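Local coordinates for protein glutathione S-transferase (PDB 2DSA) that probably transfers glutathione to electrophilic substrates and, as BphK, reductively dechlorinates metabolites of polychlorinated biphenyls, at residues Y4-G8 / R196-L200. Numbering follows the deposited sequence.
With HPX ((2Z,4E)-2-hydroxy-6-oxo-6-phenylhexa-2,4-dienoic acid), chain F.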
loop_
_atom_site.group_PDB
_atom_site.type_symbol
_atom_site.label_atom_id
_atom_site.label_comp_id
_atom_site.label_asym_id
_atom_site.label_seq_id
_atom_site.Cartn_x
_atom_site.Cartn_y
_atom_site.Cartn_z
ATOM N N TYR A 4 -6.318 -8.437 -15.972
ATOM C CA TYR A 4 -5.546 -9.655 -15.794
ATOM C C TYR A 4 -5.794 -10.181 -14.389
ATOM O O TYR A 4 -5.639 -9.455 -13.391
ATOM C CB TYR A 4 -4.067 -9.396 -16.086
ATOM C CG TYR A 4 -3.850 -8.942 -17.511
ATOM C CD1 TYR A 4 -4.021 -7.603 -17.874
ATOM C CD2 TYR A 4 -3.512 -9.863 -18.510
ATOM C CE1 TYR A 4 -3.855 -7.187 -19.194
ATOM C CE2 TYR A 4 -3.332 -9.462 -19.835
ATOM C CZ TYR A 4 -3.512 -8.129 -20.171
ATOM O OH TYR A 4 -3.331 -7.751 -21.470
ATOM N N TYR A 5 -6.218 -11.441 -14.319
ATOM C CA TYR A 5 -6.648 -12.026 -13.066
ATOM C C TYR A 5 -6.222 -13.478 -12.917
ATOM O O TYR A 5 -5.878 -14.136 -13.894
ATOM C CB TYR A 5 -8.170 -11.902 -12.928
ATOM C CG TYR A 5 -8.965 -13.032 -13.561
ATOM C CD1 TYR A 5 -9.625 -13.973 -12.772
ATOM C CD2 TYR A 5 -9.065 -13.153 -14.951
ATOM C CE1 TYR A 5 -10.354 -15.009 -13.350
ATOM C CE2 TYR A 5 -9.791 -14.184 -15.531
ATOM C CZ TYR A 5 -10.427 -15.101 -14.729
ATOM O OH TYR A 5 -11.149 -16.115 -15.309
ATOM N N SER A 6 -6.234 -13.960 -11.679
ATOM C CA SER A 6 -6.195 -15.392 -11.401
ATOM C C SER A 6 -7.334 -15.691 -10.441
ATOM O O SER A 6 -7.550 -14.929 -9.491
ATOM C CB SER A 6 -4.841 -15.822 -10.830
ATOM O OG SER A 6 -4.764 -17.244 -10.690
ATOM N N PRO A 7 -8.120 -16.761 -10.720
ATOM C CA PRO A 7 -9.312 -17.039 -9.900
ATOM C C PRO A 7 -9.019 -17.000 -8.401
ATOM O O PRO A 7 -8.109 -17.696 -7.926
ATOM C CB PRO A 7 -9.718 -18.454 -10.336
ATOM C CG PRO A 7 -9.259 -18.549 -11.740
ATOM C CD PRO A 7 -7.967 -17.743 -11.815
ATOM N N GLY A 8 -9.758 -16.160 -7.681
ATOM C CA GLY A 8 -9.684 -16.114 -6.221
ATOM C C GLY A 8 -8.546 -15.288 -5.649
ATOM O O GLY A 8 -8.535 -15.005 -4.451
ATOM N N ARG A 196 -18.987 -16.144 -9.461
ATOM C CA ARG A 196 -19.479 -17.016 -10.517
ATOM C C ARG A 196 -18.569 -16.919 -11.751
ATOM O O ARG A 196 -18.109 -17.941 -12.277
ATOM C CB ARG A 196 -20.924 -16.651 -10.854
ATOM C CG ARG A 196 -21.837 -17.850 -11.075
ATOM C CD ARG A 196 -23.268 -17.423 -11.406
ATOM N NE ARG A 196 -23.856 -16.567 -10.368
ATOM C CZ ARG A 196 -24.193 -15.288 -10.539
ATOM N NH1 ARG A 196 -24.021 -14.696 -11.725
ATOM N NH2 ARG A 196 -24.717 -14.596 -9.518
ATOM N N ALA A 197 -18.271 -15.689 -12.170
ATOM C CA ALA A 197 -17.431 -15.436 -13.346
ATOM C C ALA A 197 -16.014 -15.992 -13.225
ATOM O O ALA A 197 -15.379 -16.286 -14.238
ATOM C CB ALA A 197 -17.389 -13.946 -13.676
ATOM N N GLU A 198 -15.515 -16.139 -11.998
ATOM C CA GLU A 198 -14.180 -16.717 -11.794
ATOM C C GLU A 198 -14.212 -18.246 -11.636
ATOM O O GLU A 198 -13.173 -18.887 -11.450
ATOM C CB GLU A 198 -13.451 -16.037 -10.622
ATOM C CG GLU A 198 -13.225 -14.542 -10.837
ATOM C CD GLU A 198 -12.047 -13.977 -10.063
ATOM O OE1 GLU A 198 -11.444 -14.702 -9.245
ATOM O OE2 GLU A 198 -11.723 -12.786 -10.271
ATOM N N GLY A 199 -15.412 -18.818 -11.734
ATOM C CA GLY A 199 -15.617 -20.259 -11.620
ATOM C C GLY A 199 -15.451 -20.743 -10.198
ATOM O O GLY A 199 -14.935 -21.840 -9.969
ATOM N N LEU A 200 -15.887 -19.916 -9.246
ATOM C CA LEU A 200 -15.758 -20.204 -7.824
ATOM C C LEU A 200 -17.140 -20.507 -7.268
ATOM O O LEU A 200 -17.258 -21.016 -6.154
ATOM C CB LEU A 200 -15.121 -19.020 -7.063
ATOM C CG LEU A 200 -13.769 -18.403 -7.482
ATOM C CD1 LEU A 200 -13.620 -16.994 -6.933
ATOM C CD2 LEU A 200 -12.568 -19.258 -7.063
HETATM C CB3 HPX F . -7.857 -18.900 -4.232
HETATM C CB4 HPX F . -8.148 -18.965 -2.872
HETATM C CB5 HPX F . -7.324 -18.315 -1.950
HETATM C CB6 HPX F . -6.219 -17.598 -2.398
HETATM C CB1 HPX F . -5.929 -17.532 -3.754
HETATM C CB2 HPX F . -6.748 -18.184 -4.671
HETATM C CA6 HPX F . -4.732 -16.772 -4.240
HETATM O OA4 HPX F . -4.253 -17.052 -5.330
HETATM C CA5 HPX F . -4.114 -15.704 -3.434
HETATM C CA4 HPX F . -2.788 -15.651 -3.409
HETATM C CA3 HPX F . -2.071 -14.614 -2.652
HETATM C CA2 HPX F . -0.774 -14.364 -2.871
HETATM O OA3 HPX F . -0.039 -15.027 -3.756
HETATM C CA1 HPX F . -0.131 -13.321 -2.110
HETATM O OA2 HPX F . 1.005 -12.934 -2.460
HETATM O OA1 HPX F . -0.748 -12.843 -1.140
HETATM O O HOH W 1 -9.174 -12.628 -9.464
#
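The loop that leaves the first strand of the thioredoxin-like domain, on its way to helix 12-21, is gripped here by the C-terminal tail of the chain, chiefly through Pro7, Gly8 and Glu198. The carboxylate of Glu198 does the holding. Its OE1 accepts the backbone N-H of Gly8, with N to OE1 at 2.7 Å, in a nearly straight bond (168°) that arrives almost along the C-O axis. The other oxygen is tied to the same loop through a water, which donates to Glu198 OE2 at 2.7 Å and to Ser6 O at 2.8 Å. OE2 is also hydrogen-bonded to His15 ND1 of helix 12-21, so bonds on both oxygens fix the rotation of the buried carboxylate. The CG of Glu198 stands opposite its carbonyl carbon (chi1 -61°), and the side chain is extended from there, reaching past the Tyr5 ring. Ring and carboxylate planes are 47° apart, and Glu198 OE2 approaches Tyr5 CD1 obliquely at 3.5 Å. Pro7 CB rests against the backbone carbonyl of Glu198, 3.7 Å from its O, while Leu200 CD1 comes within 4.0 Å of Gly8 N. Gly199, with positive phi, closes helix 189-197 in a Schellman motif, so that Leu200 is brought against the loop. Beyond the loop, Gly8 C lies 3.5 Å from CB2 of the phenyl ring of HPX, and Gly8 O accepts a hydrogen bond from Trp164 NE1. The C-terminal tail is thus a second shell behind the HPX pocket, at the junction of thioredoxin-like and helical domains that forms the active-site cleft of glutathione S-transferases.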